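Local atomic coordinates of endo-beta-1,4-mannanase (Alicyclobacillus acidocaldarius, PDB entry 4CD8), a protein that hydrolyses internal beta-1,4-mannosidic linkages of mannans, as a glycoside hydrolase of family GH113 in the TIM-barrel clan. Residues Tyr204-Trp209 against Tyr262-Ala267; Cys234-Gly239 against Tyr302-Glu307; Gly105-Glu110 against Glu121-Ser126; Met130-Ala135 against Arg170-Gly175. All blocks are in the same frame, centred on the assembly; numbering follows the deposited sequence. Where two conformers were deposited one is given.

Interaction 1 of 4, residues Tyr204-Trp209 against Tyr262-Ala267; sequences YPIDRW and YEAMFA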
loop_
_atom_site.group_PDB
_atom_site.type_symbol
_atom_site.label_atom_id
_atom_site.label_comp_id
_atom_site.label_asym_id
_atom_site.label_seq_id
_atom_site.Cartn_x
_atom_site.Cartn_y
_atom_site.Cartn_z
ATOM N N TYR A 204 6.030 -10.563 -6.236
ATOM C CA TYR A 204 6.489 -11.880 -6.612
ATOM C C TYR A 204 7.298 -11.736 -7.908
ATOM O O TYR A 204 6.835 -11.062 -8.846
ATOM C CB TYR A 204 5.307 -12.844 -6.770
ATOM C CG TYR A 204 4.619 -13.082 -5.439
ATOM C CD1 TYR A 204 5.251 -13.805 -4.438
ATOM C CD2 TYR A 204 3.368 -12.538 -5.167
ATOM C CE1 TYR A 204 4.647 -14.011 -3.193
ATOM C CE2 TYR A 204 2.751 -12.735 -3.932
ATOM C CZ TYR A 204 3.406 -13.455 -2.947
ATOM O OH TYR A 204 2.851 -13.680 -1.712
ATOM N N PRO A 205 8.508 -12.348 -7.949
ATOM C CA PRO A 205 9.268 -12.342 -9.185
ATOM C C PRO A 205 8.438 -12.968 -10.308
ATOM O O PRO A 205 7.566 -13.818 -10.042
ATOM C CB PRO A 205 10.479 -13.217 -8.854
ATOM C CG PRO A 205 10.685 -13.062 -7.386
ATOM C CD PRO A 205 9.272 -12.967 -6.843
ATOM N N ILE A 206 8.694 -12.535 -11.541
ATOM C CA ILE A 206 7.982 -13.034 -12.720
ATOM C C ILE A 206 7.812 -14.576 -12.674
ATOM O O ILE A 206 6.716 -15.098 -12.899
ATOM C CB ILE A 206 8.709 -12.598 -14.017
ATOM C CG1 ILE A 206 8.515 -11.082 -14.237
ATOM C CG2 ILE A 206 8.217 -13.400 -15.234
ATOM C CD1 ILE A 206 9.526 -10.448 -15.178
ATOM N N ASP A 207 8.901 -15.283 -12.360
ATOM C CA ASP A 207 8.945 -16.752 -12.385
ATOM C C ASP A 207 8.110 -17.453 -11.317
ATOM O O ASP A 207 7.869 -18.666 -11.419
ATOM C CB ASP A 207 10.396 -17.240 -12.222
ATOM N N ARG A 208 7.663 -16.702 -10.318
ATOM C CA ARG A 208 7.084 -17.248 -9.105
ATOM C C ARG A 208 5.547 -17.138 -9.089
ATOM O O ARG A 208 4.880 -17.763 -8.262
ATOM C CB ARG A 208 7.698 -16.521 -7.908
ATOM N N TRP A 209 4.983 -16.364 -10.012
ATOM C CA TRP A 209 3.553 -16.047 -9.965
ATOM C C TRP A 209 2.681 -17.280 -10.028
ATOM O O TRP A 209 1.861 -17.510 -9.129
ATOM C CB TRP A 209 3.158 -15.050 -11.069
ATOM C CG TRP A 209 3.412 -13.635 -10.653
ATOM C CD1 TRP A 209 4.512 -12.860 -10.957
ATOM C CD2 TRP A 209 2.578 -12.832 -9.787
ATOM N NE1 TRP A 209 4.391 -11.626 -10.339
ATOM C CE2 TRP A 209 3.222 -11.588 -9.612
ATOM C CE3 TRP A 209 1.347 -13.041 -9.167
ATOM C CZ2 TRP A 209 2.677 -10.571 -8.842
ATOM C CZ3 TRP A 209 0.825 -12.052 -8.409
ATOM C CH2 TRP A 209 1.477 -10.831 -8.223
ATOM N N TYR A 262 4.124 -7.035 -15.561
ATOM C CA TYR A 262 2.636 -6.876 -15.555
ATOM C C TYR A 262 1.975 -7.985 -16.375
ATOM O O TYR A 262 0.981 -8.590 -15.938
ATOM C CB TYR A 262 2.226 -5.477 -16.054
ATOM C CG TYR A 262 2.258 -4.434 -14.941
ATOM C CD1 TYR A 262 1.156 -4.245 -14.094
ATOM C CD2 TYR A 262 3.388 -3.675 -14.704
ATOM C CE1 TYR A 262 1.190 -3.315 -13.080
ATOM C CE2 TYR A 262 3.448 -2.745 -13.692
ATOM C CZ TYR A 262 2.355 -2.569 -12.867
ATOM O OH TYR A 262 2.406 -1.653 -11.866
ATOM N N GLU A 263 2.542 -8.309 -17.538
ATOM C CA GLU A 263 2.012 -9.436 -18.340
ATOM C C GLU A 263 1.988 -10.741 -17.530
ATOM O O GLU A 263 0.941 -11.455 -17.502
ATOM C CB GLU A 263 2.782 -9.595 -19.654
ATOM C CG GLU A 263 2.564 -8.432 -20.607
ATOM C CD GLU A 263 1.232 -8.458 -21.365
ATOM O OE1 GLU A 263 0.302 -9.192 -20.988
ATOM O OE2 GLU A 263 1.109 -7.712 -22.359
ATOM N N ALA A 264 3.078 -11.026 -16.817
ATOM C CA ALA A 264 3.170 -12.276 -16.051
ATOM C C ALA A 264 2.158 -12.333 -14.916
ATOM O O ALA A 264 1.546 -13.377 -14.666
ATOM C CB ALA A 264 4.576 -12.489 -15.506
ATOM N N MET A 265 2.007 -11.210 -14.228
ATOM C CA MET A 265 1.057 -11.107 -13.147
ATOM C C MET A 265 -0.374 -11.304 -13.656
ATOM O O MET A 265 -1.102 -12.155 -13.122
ATOM C CB MET A 265 1.201 -9.760 -12.449
ATOM C CG MET A 265 0.098 -9.539 -11.438
ATOM S SD MET A 265 0.299 -7.972 -10.625
ATOM C CE MET A 265 -0.317 -6.850 -11.865
ATOM N N PHE A 266 -0.776 -10.547 -14.673
ATOM C CA PHE A 266 -2.127 -10.692 -15.230
ATOM C C PHE A 266 -2.358 -12.078 -15.794
ATOM O O PHE A 266 -3.448 -12.649 -15.580
ATOM C CB PHE A 266 -2.431 -9.628 -16.274
ATOM C CG PHE A 266 -2.506 -8.217 -15.710
ATOM C CD1 PHE A 266 -3.287 -7.922 -14.603
ATOM C CD2 PHE A 266 -1.807 -7.190 -16.299
ATOM C CE1 PHE A 266 -3.374 -6.618 -14.114
ATOM C CE2 PHE A 266 -1.888 -5.901 -15.817
ATOM C CZ PHE A 266 -2.659 -5.612 -14.718
ATOM N N ALA A 267 -1.349 -12.683 -16.423
ATOM C CA ALA A 267 -1.538 -14.038 -16.973
ATOM C C ALA A 267 -1.767 -15.050 -15.864
ATOM O O ALA A 267 -2.558 -16.009 -16.027
ATOM C CB ALA A 267 -0.339 -14.467 -17.817
#

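Interaction 2 of 4, residues Cys234-Gly239 against Tyr302-Glu307; sequences CPSRSG and YGKPAE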
loop_
_atom_site.group_PDB
_atom_site.type_symbol
_atom_site.label_atom_id
_atom_site.label_comp_id
_atom_site.label_asym_id
_atom_site.label_seq_id
_atom_site.Cartn_x
_atom_site.Cartn_y
_atom_site.Cartn_z
ATOM N N CYS A 234 6.516 -2.983 -10.361
ATOM C CA CYS A 234 7.880 -3.305 -10.760
ATOM C C CYS A 234 8.491 -2.054 -11.379
ATOM O O CYS A 234 7.844 -1.380 -12.183
ATOM C CB CYS A 234 7.867 -4.444 -11.773
ATOM S SG CYS A 234 9.477 -5.058 -12.310
ATOM N N PRO A 235 9.749 -1.750 -11.030
ATOM C CA PRO A 235 10.432 -0.648 -11.704
ATOM C C PRO A 235 10.755 -0.953 -13.151
ATOM O O PRO A 235 10.952 -2.111 -13.518
ATOM C CB PRO A 235 11.749 -0.489 -10.928
ATOM C CG PRO A 235 11.583 -1.270 -9.679
ATOM C CD PRO A 235 10.582 -2.351 -9.984
ATOM N N SER A 236 10.811 0.096 -13.961
ATOM C CA SER A 236 11.282 -0.032 -15.340
ATOM C C SER A 236 12.811 0.015 -15.382
ATOM O O SER A 236 13.410 0.954 -15.916
ATOM C CB SER A 236 10.642 1.051 -16.197
ATOM O OG SER A 236 10.749 2.294 -15.560
ATOM N N ARG A 237 13.408 -1.028 -14.808
ATOM C CA ARG A 237 14.855 -1.222 -14.823
ATOM C C ARG A 237 15.176 -2.666 -15.191
ATOM O O ARG A 237 14.376 -3.617 -14.918
ATOM C CB ARG A 237 15.468 -0.920 -13.455
ATOM C CG ARG A 237 15.173 0.466 -12.934
ATOM C CD ARG A 237 15.930 0.684 -11.636
ATOM N NE ARG A 237 15.757 2.038 -11.142
ATOM C CZ ARG A 237 16.542 2.607 -10.230
ATOM N NH1 ARG A 237 17.569 1.945 -9.715
ATOM N NH2 ARG A 237 16.306 3.846 -9.841
ATOM N N SER A 238 16.328 -2.826 -15.815
ATOM C CA SER A 238 16.779 -4.115 -16.265
ATOM C C SER A 238 16.884 -5.103 -15.109
ATOM O O SER A 238 17.393 -4.758 -14.041
ATOM C CB SER A 238 18.154 -3.975 -16.948
ATOM O OG SER A 238 18.382 -5.075 -17.782
ATOM N N GLY A 239 16.367 -6.317 -15.324
ATOM C CA GLY A 239 16.424 -7.383 -14.316
ATOM C C GLY A 239 15.418 -7.254 -13.165
ATOM O O GLY A 239 15.295 -8.163 -12.334
ATOM N N TYR A 302 3.150 5.356 -16.090
ATOM C CA TYR A 302 2.732 6.453 -16.974
ATOM C C TYR A 302 3.684 6.639 -18.130
ATOM O O TYR A 302 4.889 6.808 -17.913
ATOM C CB TYR A 302 2.705 7.745 -16.185
ATOM C CG TYR A 302 2.113 8.946 -16.864
ATOM C CD1 TYR A 302 0.812 8.928 -17.350
ATOM C CD2 TYR A 302 2.852 10.135 -16.990
ATOM C CE1 TYR A 302 0.265 10.043 -17.954
ATOM C CE2 TYR A 302 2.303 11.256 -17.575
ATOM C CZ TYR A 302 1.011 11.198 -18.072
ATOM O OH TYR A 302 0.451 12.288 -18.677
ATOM N N GLY A 303 3.130 6.578 -19.333
ATOM C CA GLY A 303 3.891 6.788 -20.547
ATOM C C GLY A 303 4.789 5.629 -20.980
ATOM O O GLY A 303 5.576 5.769 -21.915
ATOM N N LYS A 304 4.621 4.475 -20.324
ATOM C CA LYS A 304 5.367 3.253 -20.609
ATOM C C LYS A 304 4.456 2.165 -21.162
ATOM O O LYS A 304 3.230 2.270 -21.047
ATOM C CB LYS A 304 6.058 2.759 -19.330
ATOM C CG LYS A 304 6.978 3.818 -18.715
ATOM C CD LYS A 304 7.595 3.389 -17.399
ATOM C CE LYS A 304 8.365 4.554 -16.797
ATOM N NZ LYS A 304 8.820 4.295 -15.389
ATOM N N PRO A 305 5.045 1.109 -21.752
ATOM C CA PRO A 305 4.185 0.052 -22.283
ATOM C C PRO A 305 3.314 -0.606 -21.207
ATOM O O PRO A 305 2.187 -1.003 -21.504
ATOM C CB PRO A 305 5.170 -0.948 -22.952
ATOM C CG PRO A 305 6.540 -0.377 -22.768
ATOM C CD PRO A 305 6.436 1.011 -22.228
ATOM N N ALA A 306 3.778 -0.662 -19.961
ATOM C CA ALA A 306 2.911 -1.215 -18.897
ATOM C C ALA A 306 1.611 -0.457 -18.734
ATOM O O ALA A 306 0.575 -1.058 -18.303
ATOM C CB ALA A 306 3.632 -1.254 -17.570
ATOM N N GLU A 307 1.608 0.835 -19.049
ATOM C CA GLU A 307 0.343 1.607 -18.975
ATOM C C GLU A 307 -0.712 0.963 -19.867
ATOM O O GLU A 307 -1.898 0.809 -19.443
ATOM C CB GLU A 307 0.557 3.087 -19.351
ATOM C CG GLU A 307 -0.734 3.892 -19.417
ATOM C CD GLU A 307 -0.537 5.334 -19.862
ATOM O OE1 GLU A 307 0.607 5.736 -20.071
ATOM O OE2 GLU A 307 -1.541 6.072 -20.021
#

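Interaction 3 of 4, residues Gly105-Glu110 against Glu121-Ser126; sequences GEIRFE and EAWFGS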
loop_
_atom_site.group_PDB
_atom_site.type_symbol
_atom_site.label_atom_id
_atom_site.label_comp_id
_atom_site.label_asym_id
_atom_site.label_seq_id
_atom_site.Cartn_x
_atom_site.Cartn_y
_atom_site.Cartn_z
ATOM N N GLY A 105 9.516 -3.872 8.361
ATOM C CA GLY A 105 9.286 -5.273 8.716
ATOM C C GLY A 105 10.309 -5.899 9.642
ATOM O O GLY A 105 10.202 -7.068 10.004
ATOM N N GLU A 106 11.330 -5.124 10.027
ATOM C CA GLU A 106 12.406 -5.623 10.887
ATOM C C GLU A 106 12.566 -4.837 12.186
ATOM O O GLU A 106 13.512 -5.058 12.943
ATOM C CB GLU A 106 13.742 -5.619 10.091
ATOM C CG GLU A 106 13.891 -6.839 9.206
ATOM C CD GLU A 106 15.068 -6.747 8.242
ATOM O OE1 GLU A 106 16.024 -5.945 8.471
ATOM O OE2 GLU A 106 15.013 -7.491 7.238
ATOM N N ILE A 107 11.601 -3.973 12.514
ATOM C CA ILE A 107 11.645 -3.299 13.814
ATOM C C ILE A 107 11.568 -4.309 14.947
ATOM O O ILE A 107 10.972 -5.374 14.818
ATOM C CB ILE A 107 10.596 -2.193 13.950
ATOM C CG1 ILE A 107 9.174 -2.728 13.981
ATOM C CG2 ILE A 107 10.783 -1.208 12.804
ATOM C CD1 ILE A 107 8.165 -1.666 14.369
ATOM N N ARG A 108 12.259 -4.018 16.038
ATOM C CA ARG A 108 12.323 -4.957 17.144
ATOM C C ARG A 108 12.697 -4.278 18.438
ATOM O O ARG A 108 13.479 -3.354 18.433
ATOM C CB ARG A 108 13.318 -6.095 16.843
ATOM C CG ARG A 108 13.418 -7.099 17.971
ATOM C CD ARG A 108 14.007 -8.405 17.511
ATOM N NE ARG A 108 13.129 -9.063 16.545
ATOM C CZ ARG A 108 13.148 -10.367 16.279
ATOM N NH1 ARG A 108 13.993 -11.171 16.921
ATOM N NH2 ARG A 108 12.313 -10.868 15.365
ATOM N N PHE A 109 12.162 -4.796 19.552
ATOM C CA PHE A 109 12.330 -4.198 20.889
ATOM C C PHE A 109 12.916 -5.152 21.907
ATOM O O PHE A 109 12.684 -6.355 21.842
ATOM C CB PHE A 109 11.009 -3.630 21.347
ATOM C CG PHE A 109 10.525 -2.595 20.403
ATOM C CD1 PHE A 109 11.030 -1.326 20.475
ATOM C CD2 PHE A 109 9.718 -2.933 19.328
ATOM C CE1 PHE A 109 10.687 -0.390 19.537
ATOM C CE2 PHE A 109 9.359 -1.995 18.385
ATOM C CZ PHE A 109 9.858 -0.716 18.492
ATOM N N GLU A 110 13.706 -4.585 22.834
ATOM C CA GLU A 110 14.366 -5.337 23.917
ATOM C C GLU A 110 13.378 -6.078 24.821
ATOM O O GLU A 110 13.695 -7.153 25.348
ATOM C CB GLU A 110 15.230 -4.388 24.776
ATOM N N GLU A 121 5.111 -3.085 23.700
ATOM C CA GLU A 121 3.952 -2.380 24.248
ATOM C C GLU A 121 4.016 -0.894 23.964
ATOM O O GLU A 121 3.076 -0.262 23.507
ATOM C CB GLU A 121 3.856 -2.591 25.759
ATOM C CG GLU A 121 2.604 -1.964 26.364
ATOM C CD GLU A 121 2.408 -2.239 27.831
ATOM O OE1 GLU A 121 3.212 -2.946 28.486
ATOM O OE2 GLU A 121 1.379 -1.753 28.327
ATOM N N ALA A 122 5.196 -0.324 24.222
ATOM C CA ALA A 122 5.342 1.091 23.993
ATOM C C ALA A 122 5.221 1.458 22.508
ATOM O O ALA A 122 4.614 2.472 22.158
ATOM C CB ALA A 122 6.650 1.575 24.542
ATOM N N TRP A 123 5.827 0.649 21.637
ATOM C CA TRP A 123 5.739 0.920 20.209
ATOM C C TRP A 123 4.291 0.822 19.741
ATOM O O TRP A 123 3.823 1.691 19.017
ATOM C CB TRP A 123 6.624 -0.012 19.394
ATOM C CG TRP A 123 6.505 0.264 17.930
ATOM C CD1 TRP A 123 7.134 1.270 17.219
ATOM C CD2 TRP A 123 5.584 -0.354 17.017
ATOM N NE1 TRP A 123 6.695 1.264 15.913
ATOM C CE2 TRP A 123 5.758 0.265 15.766
ATOM C CE3 TRP A 123 4.649 -1.404 17.137
ATOM C CZ2 TRP A 123 5.020 -0.093 14.653
ATOM C CZ3 TRP A 123 3.928 -1.791 15.998
ATOM C CH2 TRP A 123 4.123 -1.134 14.782
ATOM N N PHE A 124 3.586 -0.222 20.196
ATOM C CA PHE A 124 2.202 -0.336 19.809
ATOM C C PHE A 124 1.351 0.824 20.339
ATOM O O PHE A 124 0.368 1.211 19.695
ATOM C CB PHE A 124 1.622 -1.672 20.243
ATOM C CG PHE A 124 1.703 -2.740 19.200
ATOM C CD1 PHE A 124 0.752 -2.825 18.190
ATOM C CD2 PHE A 124 2.714 -3.666 19.217
ATOM C CE1 PHE A 124 0.835 -3.797 17.229
ATOM C CE2 PHE A 124 2.792 -4.651 18.249
ATOM C CZ PHE A 124 1.843 -4.723 17.266
ATOM N N GLY A 125 1.722 1.383 21.496
ATOM C CA GLY A 125 1.038 2.577 21.980
ATOM C C GLY A 125 1.207 3.736 21.015
ATOM O O GLY A 125 0.272 4.410 20.653
ATOM N N SER A 126 2.451 3.966 20.595
ATOM C CA SER A 126 2.716 5.044 19.650
ATOM C C SER A 126 2.016 4.789 18.318
ATOM O O SER A 126 1.447 5.696 17.732
ATOM C CB SER A 126 4.200 5.131 19.356
ATOM O OG SER A 126 4.943 5.434 20.513
#

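Interaction 4 of 4, residues Met130-Ala135 against Arg170-Gly175; sequences MMAHYA and RTEYDG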
loop_
_atom_site.group_PDB
_atom_site.type_symbol
_atom_site.label_atom_id
_atom_site.label_comp_id
_atom_site.label_asym_id
_atom_site.label_seq_id
_atom_site.Cartn_x
_atom_site.Cartn_y
_atom_site.Cartn_z
ATOM N N MET A 130 -1.089 6.730 16.360
ATOM C CA MET A 130 -1.030 7.165 15.003
ATOM C C MET A 130 -2.184 6.624 14.138
ATOM O O MET A 130 -2.801 7.397 13.413
ATOM C CB MET A 130 0.294 6.713 14.419
ATOM C CG MET A 130 0.549 7.211 13.020
ATOM S SD MET A 130 2.084 6.765 12.263
ATOM C CE MET A 130 1.836 5.127 11.674
ATOM N N MET A 131 -2.445 5.315 14.212
ATOM C CA MET A 131 -3.509 4.722 13.402
ATOM C C MET A 131 -4.881 5.263 13.790
ATOM O O MET A 131 -5.714 5.518 12.918
ATOM C CB MET A 131 -3.534 3.200 13.526
ATOM C CG MET A 131 -2.344 2.469 12.951
ATOM S SD MET A 131 -2.159 2.769 11.193
ATOM C CE MET A 131 -0.948 3.892 11.381
ATOM N N ALA A 132 -5.114 5.424 15.091
ATOM C CA ALA A 132 -6.393 5.987 15.563
ATOM C C ALA A 132 -6.606 7.393 15.012
ATOM O O ALA A 132 -7.686 7.764 14.568
ATOM C CB ALA A 132 -6.385 6.005 17.061
ATOM N N HIS A 133 -5.519 8.187 15.021
ATOM C CA HIS A 133 -5.587 9.549 14.505
ATOM C C HIS A 133 -5.972 9.547 13.035
ATOM O O HIS A 133 -6.841 10.313 12.621
ATOM C CB HIS A 133 -4.250 10.293 14.675
ATOM C CG HIS A 133 -4.230 11.624 14.004
ATOM N ND1 HIS A 133 -4.750 12.755 14.587
ATOM C CD2 HIS A 133 -3.811 11.997 12.770
ATOM C CE1 HIS A 133 -4.640 13.771 13.750
ATOM N NE2 HIS A 133 -4.071 13.340 12.639
ATOM N N TYR A 134 -5.297 8.708 12.233
ATOM C CA TYR A 134 -5.570 8.701 10.811
ATOM C C TYR A 134 -6.839 7.969 10.429
ATOM O O TYR A 134 -7.432 8.346 9.444
ATOM C CB TYR A 134 -4.352 8.278 9.987
ATOM C CG TYR A 134 -3.247 9.329 10.064
ATOM C CD1 TYR A 134 -3.417 10.584 9.520
ATOM C CD2 TYR A 134 -2.060 9.053 10.734
ATOM C CE1 TYR A 134 -2.414 11.553 9.586
ATOM C CE2 TYR A 134 -1.059 10.000 10.790
ATOM C CZ TYR A 134 -1.261 11.253 10.247
ATOM O OH TYR A 134 -0.267 12.190 10.330
ATOM N N ALA A 135 -7.281 7.048 11.281
ATOM C CA ALA A 135 -8.567 6.376 11.052
ATOM C C ALA A 135 -9.695 7.400 11.176
ATOM O O ALA A 135 -10.630 7.399 10.369
ATOM C CB ALA A 135 -8.779 5.235 12.054
ATOM N N ARG A 170 -11.508 0.591 14.725
ATOM C CA ARG A 170 -12.934 0.395 14.474
ATOM C C ARG A 170 -13.789 1.409 15.233
ATOM O O ARG A 170 -14.875 1.759 14.774
ATOM C CB ARG A 170 -13.330 -1.001 14.869
ATOM C CG ARG A 170 -12.753 -2.125 14.039
ATOM C CD ARG A 170 -13.248 -2.184 12.616
ATOM N NE ARG A 170 -12.954 -3.493 12.038
ATOM C CZ ARG A 170 -13.179 -3.835 10.775
ATOM N NH1 ARG A 170 -13.724 -2.980 9.936
ATOM N NH2 ARG A 170 -12.879 -5.063 10.370
ATOM N N THR A 171 -13.305 1.898 16.373
ATOM C CA THR A 171 -14.062 2.936 17.122
ATOM C C THR A 171 -14.121 4.264 16.367
ATOM O O THR A 171 -15.053 5.075 16.581
ATOM C CB THR A 171 -13.565 3.157 18.585
ATOM O OG1 THR A 171 -12.304 3.857 18.615
ATOM C CG2 THR A 171 -13.437 1.855 19.340
ATOM N N GLU A 172 -13.092 4.481 15.522
ATOM C CA GLU A 172 -12.858 5.757 14.845
ATOM C C GLU A 172 -13.269 5.764 13.392
ATOM O O GLU A 172 -13.281 6.819 12.757
ATOM C CB GLU A 172 -11.353 6.101 14.905
ATOM C CG GLU A 172 -10.791 6.266 16.304
ATOM C CD GLU A 172 -11.249 7.527 17.020
ATOM O OE1 GLU A 172 -11.917 8.378 16.410
ATOM O OE2 GLU A 172 -10.936 7.677 18.238
ATOM N N TYR A 173 -13.592 4.575 12.863
ATOM C CA TYR A 173 -13.721 4.430 11.426
ATOM C C TYR A 173 -14.683 3.281 11.086
ATOM O O TYR A 173 -14.484 2.174 11.560
ATOM C CB TYR A 173 -12.311 4.173 10.840
ATOM C CG TYR A 173 -12.339 3.977 9.348
ATOM C CD1 TYR A 173 -12.565 5.042 8.488
ATOM C CD2 TYR A 173 -12.172 2.720 8.806
ATOM C CE1 TYR A 173 -12.603 4.857 7.126
ATOM C CE2 TYR A 173 -12.205 2.513 7.433
ATOM C CZ TYR A 173 -12.419 3.589 6.603
ATOM O OH TYR A 173 -12.489 3.445 5.241
ATOM N N ASP A 174 -15.636 3.575 10.197
ATOM C CA ASP A 174 -16.736 2.670 9.855
ATOM C C ASP A 174 -16.548 1.975 8.500
ATOM O O ASP A 174 -17.354 1.140 8.108
ATOM C CB ASP A 174 -18.064 3.444 9.783
ATOM C CG ASP A 174 -18.399 4.149 11.067
ATOM O OD1 ASP A 174 -18.226 3.536 12.146
ATOM O OD2 ASP A 174 -18.849 5.324 11.001
ATOM N N GLY A 175 -15.465 2.305 7.776
ATOM C CA GLY A 175 -15.286 1.799 6.421
ATOM C C GLY A 175 -14.575 0.472 6.372
ATOM O O GLY A 175 -14.409 -0.211 7.390
#

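Interaction 1 of 4, residues Tyr204-Trp209 against Tyr262-Ala267
The indole of Trp209 carries Met265 CB and CG on one face and the CB of Tyr204 on the other, 3.7 Å above the ring plane; Ile206 CA lies in plane at its edge. This is a Met-aromatic contact between two neighbouring outer helices of a TIM barrel, for Trp209 opens helix 209-223 and Met265 belongs to helix 255-268. The two side chains run alongside each other. With Met265 CG anti to its own backbone nitrogen (chi1 172°), the methylene sits squarely over the benzo ring, 3.9 Å from its centroid and 16° off the normal, a CH-pi contact. Met265 SD follows from a more slanted position, 4.5 Å from the same centroid. Strand 227-232 closes the layer from within, as Val232 touches both side chains. Replacing Trp209 by an alanine would probably leave the Met265 methylene and sulfur without their aromatic surface and open a gap between the two helices. The loop before the tryptophan also makes its own small apolar contact with the helix, Ile206 CG2 meeting Ala264 CB at 3.8 Å.

Interaction 2 of 4, residues Cys234-Gly239 against Tyr302-Glu307
Lys304 CG lies anti to its carbonyl carbon (chi1 -57°), and from there the chain runs fully extended, which carries NZ across to Ser236. The serine hydroxyl is turned to meet it, OG standing between the backbone nitrogen and the carbonyl carbon (chi1 48°). Lys304 NZ donates to Ser236 OG at 2.8 Å, while the lysine methylenes pass beside the serine, Lys304 CD lying 4.0 Å from Ser236 CB. The stronger partner of the ammonium is Asp296, through a salt bridge to OD2, and Cys300 O takes a further hydrogen bond; the buried ammonium thus meets a carboxylate, a hydroxyl and a carbonyl. Ser236 OG is itself also engaged with the carbonyl oxygens of Asp296 and Ser298. An inverse gamma turn centred on Ser236 presents the hydroxyl, its closing bond from Arg237 N to Pro235 O being weak. In TIM-barrel terms, the contact joins the loop after strand 227-232 to the long loop that follows strand 275-283 and leads into helix 305-317. Pro235 of the first loop packs on Tyr299 of the second, a residue of the inhibitor pocket. A methionine in place of Lys304 would probably leave Asp296 without its countercharge and Ser236 OG without a donor in this buried spot. The residues flanking the lysine are tied together: Gly303 N donates to Glu307 OE1 at 2.8 Å, nearly along the C-O axis, and that carboxylate also forms a salt bridge with Arg290.

Interaction 3 of 4, residues Gly105-Glu110 against Glu121-Ser126
Trp123 is the residue through which helix 120-140 meets the loop at 105-110, and both of its partners there are apolar. Its CG is anti to the backbone nitrogen (chi1 179°), which turns the indole away from the helix toward the loop. Ile107 comes down on one face, its side chain crossing that of the tryptophan at about a right angle: CD1 stands 3.3 Å above the indole plane, displaced toward the rim. The CH-pi contact of this CD1 with the five-membered ring measures 3.7 Å to the centroid. Phe109 approaches nearer the root of the same side chain, with CZ 3.4 Å from Trp123 CB. The phenyl and pyrrole planes are inclined by only 29°, yet the rings are slid apart, centroids 5.2 Å from each other, so this is an offset pair with little overlap. Phe124, next in sequence, extends the aromatic packing: Trp123 CZ3 sits 3.6 Å above the centre of its ring, which meets Trp162 edge-to-face. Ser126, three residues after Trp123, binds Pro61 O through OG and touches Ile63. In the barrel, this packing lays the long loop after strand 89-98 back over the helix that follows it, with Met55 of strand 46-55 touching both Ile107 and Trp123. Arg104, just before the loop segment, lines the pockets of both bound ligands, the mannose and the mannoimidazole inhibitor. Between the two segments the contact is wholly apolar, a methyl over an indole face and a phenyl at its root, while polar ties of the loop, such as Ile107 O to Thr154 OG1, run to other parts of the chain.

Interaction 4 of 4, residues Met130-Ala135 against Arg170-Gly175
Ala135 N donates to Met131 O at 2.7 Å, within the turn of helix 120-140 that meets segment 170-175. Ala135 itself faces that segment. Its methyl lies 3.9 Å from both Tyr173 CB and Glu172 CB, and its CA comes within 5.5 Å of Tyr173 CA. The Ala135 carbonyl looks toward the tyrosine, O being 3.6 Å from Tyr173 CD1 in an oblique approach to the ring. One turn earlier, Ala132 O is touched by the glutamate chain, 3.9 Å from Glu172 CG. The Tyr173 ring is directed away from its own backbone nitrogen (chi1 179°) and runs along the neighbouring helix, passing Ala138 and Lys139, until OH reaches a hydrogen bond with Cys143 O. Gly175 N lies above one ring face, 3.3 Å from its plane. In a TIM barrel these are consecutive outer helices, joined through strand 145-150, whose Phe146 packs beneath Ala135. Small residues on helix 120-140 thus let the end of the other helix and the loop after it come close: the alanine methyl and backbone carbonyls meet aliphatic carbons and the tyrosine ring, and polar ties nearby, which include Tyr173 OH to Cys143 O and a salt bridge from Asp174 to Lys139, reach partners beyond the touching turn.

Overall arrangement
The four contacts tie successive elements of one TIM barrel together. Interaction 3 comes first along the chain, then interaction 4; both use helix 120-140, with centres about 20 Å apart, the former near its start and the latter further along. Interactions 1 and 2 follow, their segments alternating in sequence, with centres about 14 Å apart. They touch where Tyr262 CD2 meets Ala306 CB at 3.8 Å, so helix 255-268 and helix 305-317 pack together. The two pairs lie about 34 to 36 Å apart between centres; interaction 2 lies across the chain's centre from both 3 and 4, and interaction 1 from 4. Side chains of interactions 1, 2 and 3 each lie about 12 Å from a bound ligand; interaction 4 packs two outer helices.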